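Local coordinates for protein PrimPol AEP domain (PP-N190) (PDB 6ZP9) that probably synthesises DNA and primers for a cyanophage, as the archaeo-eukaryotic primase (AEP) domain of a primase-polymerase whose phage replaces adenine with 2-aminoadenine in its genome, at residues A80-V85 / V133-W138; V72-D77 / S84-F89; L25-I30 / Y126-S131. All blocks are in the same frame, centred on the assembly; numbering follows the deposited sequence.

Interaction 1 of 3, residues A80-V85 / V133-W138; sequences AEITSV and VDVPAW
Val85 and Val133 form an antiparallel hydrogen-bonded pair, each satisfying both polar backbone atoms of the other. Val85 N gives its hydrogen to Val133 O at 3.0 Å; Val133 N returns the bond to Val85 O at 2.9 Å. Val133 O also receives a CA-H...O contact from Ser84 CA at 3.2 Å. Where the pair ends, water takes over. One water donates to Thr83 O and accepts from Val135 N, supplying a partner for an amide in the first turn of the helix. A second donates to Thr83 O and Asp134 OD1, so two waters grip this carbonyl, and the N-cap residue Asp134 uses its carboxylate here and makes no capping bond.

Beside this pair, Val85 lies over one face of the Trp138 indole, a CH-pi contact with CB 3.5 Å from the five-membered ring centroid and 17° off its normal. CG1, anti to the backbone N (chi1 -166°), reaches over NE1, whose hydrogen bond goes to Ala87 O. Val135 CG2 meets Ile82 CG2 at 4.0 Å. The contact thus ties the start of helix 135-149 to the entry of strand 85-90, with Pro158 touching Ile82, Val135 and Trp138.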
ATOM      1  N   ALA A  80       8.277  11.214 -10.844  1.00 20.82           N
ATOM      2  CA  ALA A  80       8.889  12.537 -10.751  1.00 20.89           C
ATOM      3  C   ALA A  80       8.128  13.485  -9.830  1.00 19.91           C
ATOM      4  O   ALA A  80       8.723  14.439  -9.313  1.00 22.51           O
ATOM      5  CB  ALA A  80       8.996  13.165 -12.139  1.00 23.31           C
ATOM      6  N   GLU A  81       6.830  13.259  -9.616  1.00 17.84           N
ATOM      7  CA  GLU A  81       6.061  14.126  -8.735  1.00 17.62           C
ATOM      8  C   GLU A  81       6.177  13.745  -7.266  1.00 17.87           C
ATOM      9  O   GLU A  81       5.687  14.501  -6.419  1.00 20.72           O
ATOM     10  CB  GLU A  81       4.585  14.108  -9.128  1.00 18.91           C
ATOM     11  CG  GLU A  81       4.277  14.703 -10.481  1.00 20.44           C
ATOM     12  CD  GLU A  81       2.839  14.447 -10.883  1.00 31.65           C
ATOM     13  OE1 GLU A  81       2.543  13.333 -11.352  1.00 32.18           O
ATOM     14  OE2 GLU A  81       1.996  15.343 -10.685  1.00 37.48           O
ATOM     15  N   ILE A  82       6.777  12.604  -6.938  1.00 16.35           N
ATOM     16  CA  ILE A  82       6.856  12.161  -5.548  1.00 15.79           C
ATOM     17  C   ILE A  82       8.048  12.832  -4.887  1.00 16.26           C
ATOM     18  O   ILE A  82       9.174  12.750  -5.391  1.00 18.06           O
ATOM     19  CB  ILE A  82       6.966  10.630  -5.458  1.00 17.60           C
ATOM     20  CG1 ILE A  82       5.742   9.962  -6.086  1.00 18.11           C
ATOM     21  CG2 ILE A  82       7.090  10.191  -4.003  1.00 14.88           C
ATOM     22  CD1 ILE A  82       4.417  10.341  -5.425  1.00 17.97           C
ATOM     23  N   THR A  83       7.806  13.506  -3.758  1.00 17.69           N
ATOM     24  CA  THR A  83       8.879  14.184  -3.042  1.00 16.45           C
ATOM     25  C   THR A  83       9.277  13.485  -1.752  1.00 16.03           C
ATOM     26  O   THR A  83      10.355  13.772  -1.222  1.00 17.56           O
ATOM     27  CB  THR A  83       8.499  15.643  -2.723  1.00 19.97           C
ATOM     28  OG1 THR A  83       7.233  15.693  -2.051  1.00 25.32           O
ATOM     29  CG2 THR A  83       8.410  16.479  -4.006  1.00 24.26           C
ATOM     30  N   SER A  84       8.448  12.580  -1.244  1.00 15.37           N
ATOM     31  CA  SER A  84       8.777  11.813  -0.052  1.00 14.92           C
ATOM     32  C   SER A  84       7.789  10.671   0.062  1.00 14.23           C
ATOM     33  O   SER A  84       6.709  10.708  -0.528  1.00 14.20           O
ATOM     34  CB  SER A  84       8.742  12.673   1.207  1.00 19.46           C
ATOM     35  OG  SER A  84       7.472  13.267   1.343  1.00 19.90           O
ATOM     36  N   VAL A  85       8.191   9.640   0.805  1.00 14.49           N
ATOM     37  CA  VAL A  85       7.373   8.463   1.070  1.00 14.02           C
ATOM     38  C   VAL A  85       7.481   8.159   2.561  1.00 13.74           C
ATOM     39  O   VAL A  85       8.570   8.255   3.141  1.00 14.24           O
ATOM     40  CB  VAL A  85       7.804   7.246   0.213  1.00 14.55           C
ATOM     41  CG1 VAL A  85       6.745   6.154   0.258  1.00 15.51           C
ATOM     42  CG2 VAL A  85       8.057   7.646  -1.240  1.00 15.98           C
ATOM     43  N   VAL A 133      10.513  10.220   4.138  1.00 14.48           N
ATOM     44  CA  VAL A 133      11.820   9.821   3.622  1.00 15.10           C
ATOM     45  C   VAL A 133      11.963  10.335   2.195  1.00 15.79           C
ATOM     46  O   VAL A 133      11.067  10.136   1.369  1.00 15.57           O
ATOM     47  CB  VAL A 133      11.988   8.291   3.689  1.00 16.79           C
ATOM     48  CG1 VAL A 133      13.337   7.836   3.140  1.00 16.74           C
ATOM     49  CG2 VAL A 133      11.825   7.823   5.136  1.00 18.41           C
ATOM     50  N   ASP A 134      13.084  10.996   1.905  1.00 16.29           N
ATOM     51  CA  ASP A 134      13.355  11.465   0.549  1.00 17.21           C
ATOM     52  C   ASP A 134      13.413  10.290  -0.418  1.00 19.10           C
ATOM     53  O   ASP A 134      13.742   9.162  -0.039  1.00 18.07           O
ATOM     54  CB  ASP A 134      14.686  12.235   0.484  1.00 17.77           C
ATOM     55  CG  ASP A 134      14.623  13.612   1.160  1.00 21.05           C
ATOM     56  OD1 ASP A 134      13.510  14.106   1.477  1.00 21.53           O
ATOM     57  OD2 ASP A 134      15.701  14.211   1.369  1.00 24.67           O
ATOM     58  N   VAL A 135      13.123  10.573  -1.695  1.00 17.14           N
ATOM     59  CA  VAL A 135      12.993   9.501  -2.685  1.00 17.55           C
ATOM     60  C   VAL A 135      14.267   8.668  -2.831  1.00 21.11           C
ATOM     61  O   VAL A 135      14.167   7.430  -2.844  1.00 20.07           O
ATOM     62  CB  VAL A 135      12.489  10.073  -4.019  1.00 17.05           C
ATOM     63  CG1 VAL A 135      12.593   9.036  -5.124  1.00 19.64           C
ATOM     64  CG2 VAL A 135      11.045  10.523  -3.859  1.00 19.67           C
ATOM     65  N   PRO A 136      15.468   9.255  -2.954  1.00 20.22           N
ATOM     66  CA  PRO A 136      16.662   8.396  -3.111  1.00 21.19           C
ATOM     67  C   PRO A 136      16.866   7.416  -1.959  1.00 20.59           C
ATOM     68  O   PRO A 136      17.079   6.216  -2.201  1.00 20.00           O
ATOM     69  CB  PRO A 136      17.798   9.421  -3.226  1.00 21.03           C
ATOM     70  CG  PRO A 136      17.157  10.600  -3.838  1.00 21.56           C
ATOM     71  CD  PRO A 136      15.801  10.671  -3.188  1.00 19.09           C
ATOM     72  N   ALA A 137      16.785   7.893  -0.709  1.00 19.10           N
ATOM     73  CA  ALA A 137      16.887   7.007   0.449  1.00 17.95           C
ATOM     74  C   ALA A 137      15.772   5.968   0.447  1.00 17.14           C
ATOM     75  O   ALA A 137      16.018   4.775   0.663  1.00 19.30           O
ATOM     76  CB  ALA A 137      16.849   7.821   1.739  1.00 20.21           C
ATOM     77  N   TRP A 138      14.534   6.408   0.209  1.00 16.52           N
ATOM     78  CA  TRP A 138      13.414   5.472   0.166  1.00 15.82           C
ATOM     79  C   TRP A 138      13.640   4.396  -0.886  1.00 16.73           C
ATOM     80  O   TRP A 138      13.394   3.209  -0.635  1.00 17.02           O
ATOM     81  CB  TRP A 138      12.101   6.217  -0.107  1.00 15.43           C
ATOM     82  CG  TRP A 138      10.941   5.285  -0.185  1.00 14.67           C
ATOM     83  CD1 TRP A 138      10.160   4.866   0.856  1.00 14.11           C
ATOM     84  CD2 TRP A 138      10.442   4.613  -1.356  1.00 14.64           C
ATOM     85  NE1 TRP A 138       9.208   3.980   0.407  1.00 14.62           N
ATOM     86  CE2 TRP A 138       9.356   3.812  -0.947  1.00 15.84           C
ATOM     87  CE3 TRP A 138      10.810   4.612  -2.708  1.00 15.09           C
ATOM     88  CZ2 TRP A 138       8.633   3.016  -1.839  1.00 13.95           C
ATOM     89  CZ3 TRP A 138      10.088   3.816  -3.598  1.00 14.94           C
ATOM     90  CH2 TRP A 138       9.012   3.032  -3.156  1.00 14.38           C
TER
HETATM   91  O   HOH W   1      12.670  13.238  -2.410  1.00 18.72           O
HETATM   92  O   HOH W   2      11.610  15.816   0.227  1.00 22.02           O

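Interaction 2 of 3, residues V72-D77 / S84-F89; sequences VGDGGD and SVNAIF
Asp74 and Ser84 make a single antiparallel bridge of the hydrogen-bonded type, with CA atoms 5.6 Å apart. Asp74 N donates to Ser84 O at 2.9 Å with a straight N-H...O angle of 165°. Asp74 O accepts from Thr83 N just before the segment. One residue back, Gly73 CA comes within 4.3 Å of Val85 CA and lies 3.9 Å from Val85 CG1; the glycine lets the two backbones come this close.

On the apolar side, the Val72 and Phe89 side chains come from opposite directions, the valine methyls over and beside the ring. Val72 CG2 stands 4.0 Å above one ring face, displaced from the ring centre, while Val72 CG1 touches Phe89 CE1 at 3.6 Å. Phe89 CG sits between its backbone N and carbonyl carbon (chi1 49°), which turns the ring back toward Val72.

The polar side is wet. Asp74 OD2 accepts from three waters. The first also donates to Val72 O and accepts from Asn86 N; the second donates to Asn86 OD1 and accepts from Ser84 OG; the third accepts from Asn86 ND2. The carboxylate plane is 59° from the Asn86 amide plane. Asn86 ND2 stays 3.6 Å from Asp74 OD2 with no direct bond, and donates to Leu26 O and to that third water. With OD1 in a salt bridge to Lys28, both carboxylate oxygens are satisfied, an environment that probably stabilises the ionised form of Asp74.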
ATOM      1  N   VAL A  72       1.003   5.577  -2.408  1.00 13.57           N
ATOM      2  CA  VAL A  72       1.521   5.642  -1.042  1.00 13.53           C
ATOM      3  C   VAL A  72       2.403   6.876  -0.865  1.00 14.12           C
ATOM      4  O   VAL A  72       2.242   7.643   0.094  1.00 15.31           O
ATOM      5  CB  VAL A  72       2.263   4.339  -0.681  1.00 11.97           C
ATOM      6  CG1 VAL A  72       2.886   4.436   0.711  1.00 15.01           C
ATOM      7  CG2 VAL A  72       1.315   3.131  -0.756  1.00 13.92           C
ATOM      8  N   GLY A  73       3.322   7.109  -1.802  1.00 12.98           N
ATOM      9  CA  GLY A  73       4.160   8.286  -1.729  1.00 13.06           C
ATOM     10  C   GLY A  73       3.371   9.577  -1.908  1.00 13.95           C
ATOM     11  O   GLY A  73       2.211   9.596  -2.327  1.00 14.88           O
ATOM     12  N   ASP A  74       4.026  10.690  -1.588  1.00 14.91           N
ATOM     13  CA  ASP A  74       3.371  11.984  -1.541  1.00 13.65           C
ATOM     14  C   ASP A  74       3.874  12.899  -2.648  1.00 14.34           C
ATOM     15  O   ASP A  74       5.082  12.987  -2.887  1.00 16.43           O
ATOM     16  CB  ASP A  74       3.577  12.617  -0.172  1.00 17.58           C
ATOM     17  CG  ASP A  74       2.707  11.960   0.875  1.00 20.86           C
ATOM     18  OD1 ASP A  74       1.479  11.893   0.630  1.00 22.31           O
ATOM     19  OD2 ASP A  74       3.234  11.489   1.910  1.00 22.93           O
ATOM     20  N   GLY A  75       2.937  13.564  -3.333  1.00 19.01           N
ATOM     21  CA  GLY A  75       3.303  14.561  -4.321  1.00 18.76           C
ATOM     22  C   GLY A  75       2.585  14.475  -5.656  1.00 17.53           C
ATOM     23  O   GLY A  75       2.608  15.448  -6.416  1.00 21.53           O
ATOM     24  N   GLY A  76       1.953  13.350  -5.966  1.00 16.72           N
ATOM     25  CA  GLY A  76       1.288  13.213  -7.248  1.00 17.07           C
ATOM     26  C   GLY A  76       1.220  11.761  -7.682  1.00 17.94           C
ATOM     27  O   GLY A  76       1.303  10.850  -6.865  1.00 17.89           O
ATOM     28  N   ASP A  77       1.073  11.577  -8.996  1.00 17.98           N
ATOM     29  CA  ASP A  77       0.766  10.278  -9.585  1.00 20.55           C
ATOM     30  C   ASP A  77       1.949   9.602 -10.269  1.00 20.93           C
ATOM     31  O   ASP A  77       1.908   8.381 -10.481  1.00 22.52           O
ATOM     32  CB  ASP A  77      -0.355  10.419 -10.625  1.00 18.38           C
ATOM     33  CG  ASP A  77      -1.666  10.823 -10.014  1.00 23.99           C
ATOM     34  OD1 ASP A  77      -1.920  10.444  -8.851  1.00 22.15           O
ATOM     35  OD2 ASP A  77      -2.451  11.525 -10.691  1.00 28.71           O
ATOM     36  N   SER A  84       8.448  12.580  -1.244  1.00 15.37           N
ATOM     37  CA  SER A  84       8.777  11.813  -0.052  1.00 14.92           C
ATOM     38  C   SER A  84       7.789  10.671   0.062  1.00 14.23           C
ATOM     39  O   SER A  84       6.709  10.708  -0.528  1.00 14.20           O
ATOM     40  CB  SER A  84       8.742  12.673   1.207  1.00 19.46           C
ATOM     41  OG  SER A  84       7.472  13.267   1.343  1.00 19.90           O
ATOM     42  N   VAL A  85       8.191   9.640   0.805  1.00 14.49           N
ATOM     43  CA  VAL A  85       7.373   8.463   1.070  1.00 14.02           C
ATOM     44  C   VAL A  85       7.481   8.159   2.561  1.00 13.74           C
ATOM     45  O   VAL A  85       8.570   8.255   3.141  1.00 14.24           O
ATOM     46  CB  VAL A  85       7.804   7.246   0.213  1.00 14.55           C
ATOM     47  CG1 VAL A  85       6.745   6.154   0.258  1.00 15.51           C
ATOM     48  CG2 VAL A  85       8.057   7.646  -1.240  1.00 15.98           C
ATOM     49  N   ASN A  86       6.350   7.820   3.191  1.00 13.52           N
ATOM     50  CA  ASN A  86       6.300   7.659   4.641  1.00 12.31           C
ATOM     51  C   ASN A  86       6.489   6.224   5.121  1.00 13.67           C
ATOM     52  O   ASN A  86       6.546   6.003   6.336  1.00 14.23           O
ATOM     53  CB  ASN A  86       4.968   8.168   5.181  1.00 15.14           C
ATOM     54  CG  ASN A  86       4.833   9.652   5.054  1.00 13.70           C
ATOM     55  OD1 ASN A  86       5.828  10.347   4.839  1.00 16.11           O
ATOM     56  ND2 ASN A  86       3.608  10.158   5.189  1.00 13.49           N
ATOM     57  N   ALA A  87       6.574   5.252   4.216  1.00 13.98           N
ATOM     58  CA  ALA A  87       6.657   3.847   4.592  1.00 13.36           C
ATOM     59  C   ALA A  87       7.374   3.083   3.489  1.00 12.97           C
ATOM     60  O   ALA A  87       7.344   3.491   2.328  1.00 14.03           O
ATOM     61  CB  ALA A  87       5.256   3.253   4.806  1.00 13.74           C
ATOM     62  N   ILE A  88       8.010   1.968   3.849  1.00 12.83           N
ATOM     63  CA  ILE A  88       8.326   0.936   2.867  1.00 14.99           C
ATOM     64  C   ILE A  88       7.280  -0.163   3.022  1.00 12.73           C
ATOM     65  O   ILE A  88       6.602  -0.270   4.051  1.00 13.56           O
ATOM     66  CB  ILE A  88       9.761   0.372   3.003  1.00 13.62           C
ATOM     67  CG1 ILE A  88      10.017  -0.123   4.433  1.00 13.60           C
ATOM     68  CG2 ILE A  88      10.785   1.417   2.533  1.00 15.12           C
ATOM     69  CD1 ILE A  88      11.387  -0.762   4.615  1.00 16.37           C
ATOM     70  N   PHE A  89       7.138  -0.992   1.989  1.00 13.13           N
ATOM     71  CA  PHE A  89       6.021  -1.929   1.938  1.00 12.69           C
ATOM     72  C   PHE A  89       6.283  -2.971   0.861  1.00 14.36           C
ATOM     73  O   PHE A  89       7.057  -2.737  -0.076  1.00 15.36           O
ATOM     74  CB  PHE A  89       4.702  -1.197   1.658  1.00 12.27           C
ATOM     75  CG  PHE A  89       4.774  -0.239   0.492  1.00 12.39           C
ATOM     76  CD1 PHE A  89       5.159   1.081   0.689  1.00 12.36           C
ATOM     77  CD2 PHE A  89       4.470  -0.661  -0.790  1.00 12.60           C
ATOM     78  CE1 PHE A  89       5.242   1.964  -0.372  1.00 16.18           C
ATOM     79  CE2 PHE A  89       4.545   0.215  -1.856  1.00 15.33           C
ATOM     80  CZ  PHE A  89       4.929   1.535  -1.647  1.00 17.69           C
TER
HETATM   81  O   HOH W   3       3.926   8.775   1.950  1.00 16.25           O
HETATM   82  O   HOH W   4       5.611  11.909   2.693  1.00 20.29           O
HETATM   83  O   HOH W   5       2.447  12.893   4.218  1.00 37.76           O

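Interaction 3 of 3, residues L25-I30 / Y126-S131; sequences LLRKDI and YWVFHS
Val128 pushes both its methyl groups against the carbonyl of Leu25, at the end of helix 16-25: CG1 and CG2 each lie 3.4 Å from Leu25 O, straddling it. With CG1 anti to the backbone N (chi1 -179°), that branch also faces Arg27 CD, while Val128 CG2 comes within 4.3 Å of Leu26 CD2. The same methyl, Leu26 CD2, lies 3.7 Å from Tyr126 CD2 and slightly farther from Tyr126 CE2, at an oblique approach to the ring. These buried leucine, valine and tyrosine side chains make the close-fitting half of the contact, which is purely apolar between side chains.

Toward Arg27 the fit slackens. This residue has positive phi (53°) and closes the helix with a Schellman motif, and its backbone directs the side chain at the strand end, where Arg27 CD stays 3.7 Å from Phe129 O. A bend at chi3 (61°) turns the guanidinium toward the His130 carbonyl. His130 O lies over one face of the group, 3.6 Å from Arg27 NH2, with no direct hydrogen bond between them. A water in the guanidinium plane links them instead, accepting from Arg27 NH2 at 3.1 Å and donating to His130 O. Both Arg27 and His130 are exposed; the imidazole turns elsewhere, to Ser131 OG through ND1 and Asp187 through NE2.

The helix exit thus packs on strand 123-129 beside its sheet neighbours: Phe114 of strand 114-117 touches Leu25, Leu26 and Val128 and stacks with Tyr126, while Ala87 of strand 85-90 touches Leu26.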
ATOM      1  N   LEU A  25      -2.521   5.640   9.425  1.00 12.01           N
ATOM      2  CA  LEU A  25      -1.339   4.842   9.712  1.00 12.53           C
ATOM      3  C   LEU A  25      -0.179   5.212   8.793  1.00 12.19           C
ATOM      4  O   LEU A  25       0.986   5.106   9.188  1.00 14.80           O
ATOM      5  CB  LEU A  25      -1.682   3.361   9.601  1.00 14.11           C
ATOM      6  CG  LEU A  25      -2.711   2.855  10.622  1.00 14.33           C
ATOM      7  CD1 LEU A  25      -3.073   1.399  10.312  1.00 17.54           C
ATOM      8  CD2 LEU A  25      -2.195   2.984  12.049  1.00 18.64           C
ATOM      9  N   LEU A  26      -0.470   5.675   7.585  1.00 11.51           N
ATOM     10  CA  LEU A  26       0.573   6.132   6.676  1.00 13.08           C
ATOM     11  C   LEU A  26       0.975   7.581   6.913  1.00 10.92           C
ATOM     12  O   LEU A  26       1.795   8.106   6.147  1.00 13.69           O
ATOM     13  CB  LEU A  26       0.118   5.956   5.224  1.00 12.77           C
ATOM     14  CG  LEU A  26       0.040   4.501   4.753  1.00 13.73           C
ATOM     15  CD1 LEU A  26      -0.526   4.473   3.336  1.00 15.34           C
ATOM     16  CD2 LEU A  26       1.413   3.822   4.821  1.00 14.41           C
ATOM     17  N   ARG A  27       0.428   8.221   7.951  1.00 12.83           N
ATOM     18  CA  ARG A  27       0.705   9.626   8.279  1.00 14.49           C
ATOM     19  C   ARG A  27       0.464  10.545   7.080  1.00 13.10           C
ATOM     20  O   ARG A  27       1.145  11.558   6.896  1.00 15.00           O
ATOM     21  CB  ARG A  27       2.121   9.784   8.840  1.00 13.85           C
ATOM     22  CG  ARG A  27       2.299   8.994  10.144  1.00 14.69           C
ATOM     23  CD  ARG A  27       3.740   8.989  10.675  1.00 16.19           C
ATOM     24  NE  ARG A  27       4.216  10.334  10.976  1.00 16.13           N
ATOM     25  CZ  ARG A  27       4.031  10.945  12.141  1.00 16.57           C
ATOM     26  NH1 ARG A  27       3.381  10.325  13.116  1.00 17.32           N
ATOM     27  NH2 ARG A  27       4.501  12.170  12.334  1.00 19.61           N
ATOM     28  N   LYS A  28      -0.536  10.209   6.268  1.00 13.14           N
ATOM     29  CA  LYS A  28      -0.875  10.971   5.075  1.00 12.66           C
ATOM     30  C   LYS A  28      -1.997  11.971   5.353  1.00 17.17           C
ATOM     31  O   LYS A  28      -2.667  11.941   6.388  1.00 16.91           O
ATOM     32  CB  LYS A  28      -1.272  10.033   3.937  1.00 14.18           C
ATOM     33  CG  LYS A  28      -0.098   9.334   3.300  1.00 13.73           C
ATOM     34  CD  LYS A  28      -0.568   8.313   2.259  1.00 14.07           C
ATOM     35  CE  LYS A  28      -1.030   9.014   0.994  1.00 15.25           C
ATOM     36  NZ  LYS A  28       0.099   9.634   0.223  1.00 13.30           N
ATOM     37  N   ASP A  29      -2.183  12.871   4.398  1.00 17.21           N
ATOM     38  CA  ASP A  29      -3.151  13.958   4.464  1.00 14.11           C
ATOM     39  C   ASP A  29      -4.190  13.682   3.390  1.00 14.07           C
ATOM     40  O   ASP A  29      -3.842  13.590   2.210  1.00 16.90           O
ATOM     41  CB  ASP A  29      -2.439  15.296   4.233  1.00 15.87           C
ATOM     42  CG  ASP A  29      -3.363  16.506   4.318  1.00 18.06           C
ATOM     43  OD1 ASP A  29      -4.602  16.352   4.326  1.00 17.91           O
ATOM     44  OD2 ASP A  29      -2.827  17.638   4.374  1.00 24.19           O
ATOM     45  N   ILE A  30      -5.457  13.540   3.790  1.00 14.61           N
ATOM     46  CA  ILE A  30      -6.460  13.189   2.790  1.00 14.85           C
ATOM     47  C   ILE A  30      -6.510  14.231   1.673  1.00 15.77           C
ATOM     48  O   ILE A  30      -6.732  13.887   0.509  1.00 16.36           O
ATOM     49  CB  ILE A  30      -7.847  12.984   3.427  1.00 15.69           C
ATOM     50  CG1 ILE A  30      -8.791  12.403   2.371  1.00 18.68           C
ATOM     51  CG2 ILE A  30      -8.406  14.308   3.976  1.00 17.34           C
ATOM     52  CD1 ILE A  30     -10.068  11.840   2.910  1.00 24.53           C
ATOM     53  N   TYR A 126       3.481  -3.228   5.746  1.00 11.99           N
ATOM     54  CA  TYR A 126       3.952  -1.851   5.790  1.00 11.71           C
ATOM     55  C   TYR A 126       4.851  -1.597   6.997  1.00 14.02           C
ATOM     56  O   TYR A 126       4.551  -2.030   8.114  1.00 15.55           O
ATOM     57  CB  TYR A 126       2.793  -0.878   5.867  1.00 11.92           C
ATOM     58  CG  TYR A 126       1.942  -0.730   4.633  1.00 11.49           C
ATOM     59  CD1 TYR A 126       0.916  -1.630   4.362  1.00 11.81           C
ATOM     60  CD2 TYR A 126       2.122   0.346   3.778  1.00 12.64           C
ATOM     61  CE1 TYR A 126       0.103  -1.465   3.266  1.00 14.24           C
ATOM     62  CE2 TYR A 126       1.324   0.515   2.677  1.00 11.82           C
ATOM     63  CZ  TYR A 126       0.314  -0.384   2.428  1.00 13.44           C
ATOM     64  OH  TYR A 126      -0.495  -0.204   1.331  1.00 17.02           O
ATOM     65  N   TRP A 127       5.926  -0.848   6.778  1.00 12.90           N
ATOM     66  CA  TRP A 127       6.786  -0.356   7.848  1.00 14.05           C
ATOM     67  C   TRP A 127       6.806   1.168   7.740  1.00 11.93           C
ATOM     68  O   TRP A 127       7.332   1.719   6.764  1.00 13.57           O
ATOM     69  CB  TRP A 127       8.195  -0.946   7.745  1.00 15.63           C
ATOM     70  CG  TRP A 127       8.294  -2.439   7.987  1.00 12.92           C
ATOM     71  CD1 TRP A 127       8.693  -3.066   9.143  1.00 15.25           C
ATOM     72  CD2 TRP A 127       8.029  -3.481   7.041  1.00 13.91           C
ATOM     73  NE1 TRP A 127       8.675  -4.432   8.971  1.00 14.56           N
ATOM     74  CE2 TRP A 127       8.279  -4.714   7.692  1.00 14.50           C
ATOM     75  CE3 TRP A 127       7.599  -3.496   5.709  1.00 13.03           C
ATOM     76  CZ2 TRP A 127       8.104  -5.946   7.058  1.00 15.51           C
ATOM     77  CZ3 TRP A 127       7.426  -4.730   5.078  1.00 14.17           C
ATOM     78  CH2 TRP A 127       7.681  -5.935   5.756  1.00 13.67           C
ATOM     79  N   VAL A 128       6.222   1.850   8.731  1.00 12.00           N
ATOM     80  CA  VAL A 128       6.018   3.295   8.679  1.00 12.86           C
ATOM     81  C   VAL A 128       7.131   3.992   9.444  1.00 14.87           C
ATOM     82  O   VAL A 128       7.495   3.570  10.549  1.00 15.06           O
ATOM     83  CB  VAL A 128       4.641   3.671   9.254  1.00 14.09           C
ATOM     84  CG1 VAL A 128       4.432   5.177   9.172  1.00 13.92           C
ATOM     85  CG2 VAL A 128       3.546   2.924   8.501  1.00 13.94           C
ATOM     86  N   PHE A 129       7.672   5.063   8.865  1.00 12.67           N
ATOM     87  CA  PHE A 129       8.747   5.817   9.493  1.00 12.51           C
ATOM     88  C   PHE A 129       8.196   6.994  10.299  1.00 14.73           C
ATOM     89  O   PHE A 129       7.067   7.447  10.091  1.00 16.47           O
ATOM     90  CB  PHE A 129       9.735   6.317   8.441  1.00 15.54           C
ATOM     91  CG  PHE A 129      10.374   5.221   7.655  1.00 14.76           C
ATOM     92  CD1 PHE A 129      11.360   4.428   8.226  1.00 17.40           C
ATOM     93  CD2 PHE A 129       9.986   4.973   6.345  1.00 18.57           C
ATOM     94  CE1 PHE A 129      11.951   3.404   7.504  1.00 19.06           C
ATOM     95  CE2 PHE A 129      10.570   3.955   5.618  1.00 16.35           C
ATOM     96  CZ  PHE A 129      11.553   3.168   6.198  1.00 18.32           C
ATOM     97  N   HIS A 130       9.020   7.491  11.230  1.00 15.85           N
ATOM     98  CA  HIS A 130       8.607   8.623  12.053  1.00 15.32           C
ATOM     99  C   HIS A 130       8.555   9.932  11.264  1.00 21.19           C
ATOM    100  O   HIS A 130       7.823  10.851  11.655  1.00 20.40           O
ATOM    101  CB  HIS A 130       9.527   8.752  13.280  1.00 18.52           C
ATOM    102  CG  HIS A 130      10.979   8.946  12.954  1.00 21.88           C
ATOM    103  ND1 HIS A 130      11.463  10.084  12.341  1.00 27.90           N
ATOM    104  CD2 HIS A 130      12.060   8.160  13.188  1.00 28.80           C
ATOM    105  CE1 HIS A 130      12.774   9.984  12.193  1.00 29.92           C
ATOM    106  NE2 HIS A 130      13.162   8.829  12.703  1.00 29.21           N
ATOM    107  N   SER A 131       9.279  10.027  10.157  1.00 19.69           N
ATOM    108  CA  SER A 131       9.322  11.222   9.324  1.00 16.92           C
ATOM    109  C   SER A 131       9.308  10.814   7.859  1.00 19.93           C
ATOM    110  O   SER A 131       9.678   9.683   7.524  1.00 20.81           O
ATOM    111  CB  SER A 131      10.576  12.062   9.615  1.00 21.04           C
ATOM    112  OG  SER A 131      10.723  12.304  11.008  1.00 27.71           O
TER
HETATM  113  O   HOH W   6       6.454  13.361  10.253  1.00 30.90           O

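Interactions 1 and 2 share Ser84 and Val85 and have centres about 7 Å apart. At this shared stretch, segment 72-77 and segment 133-138 both pair with the chain entering strand 85-90. Interaction 3 lies about 9 Å from interaction 2, centre to centre. A salt bridge of 2.7 Å between Asp74 OD1 and Lys28 NZ joins them, as does the sheet bond from Trp127 N to Ile88 O at 2.9 Å. Interactions 1 and 3 are linked through the chain, with just Pro132 between Ser131 and Val133, and do not otherwise touch. The bound calcium is nearest interaction 3, about 7 Å from the His130 side chain, against about 13 Å from that of Val133 and about 14 Å from that of Asn86.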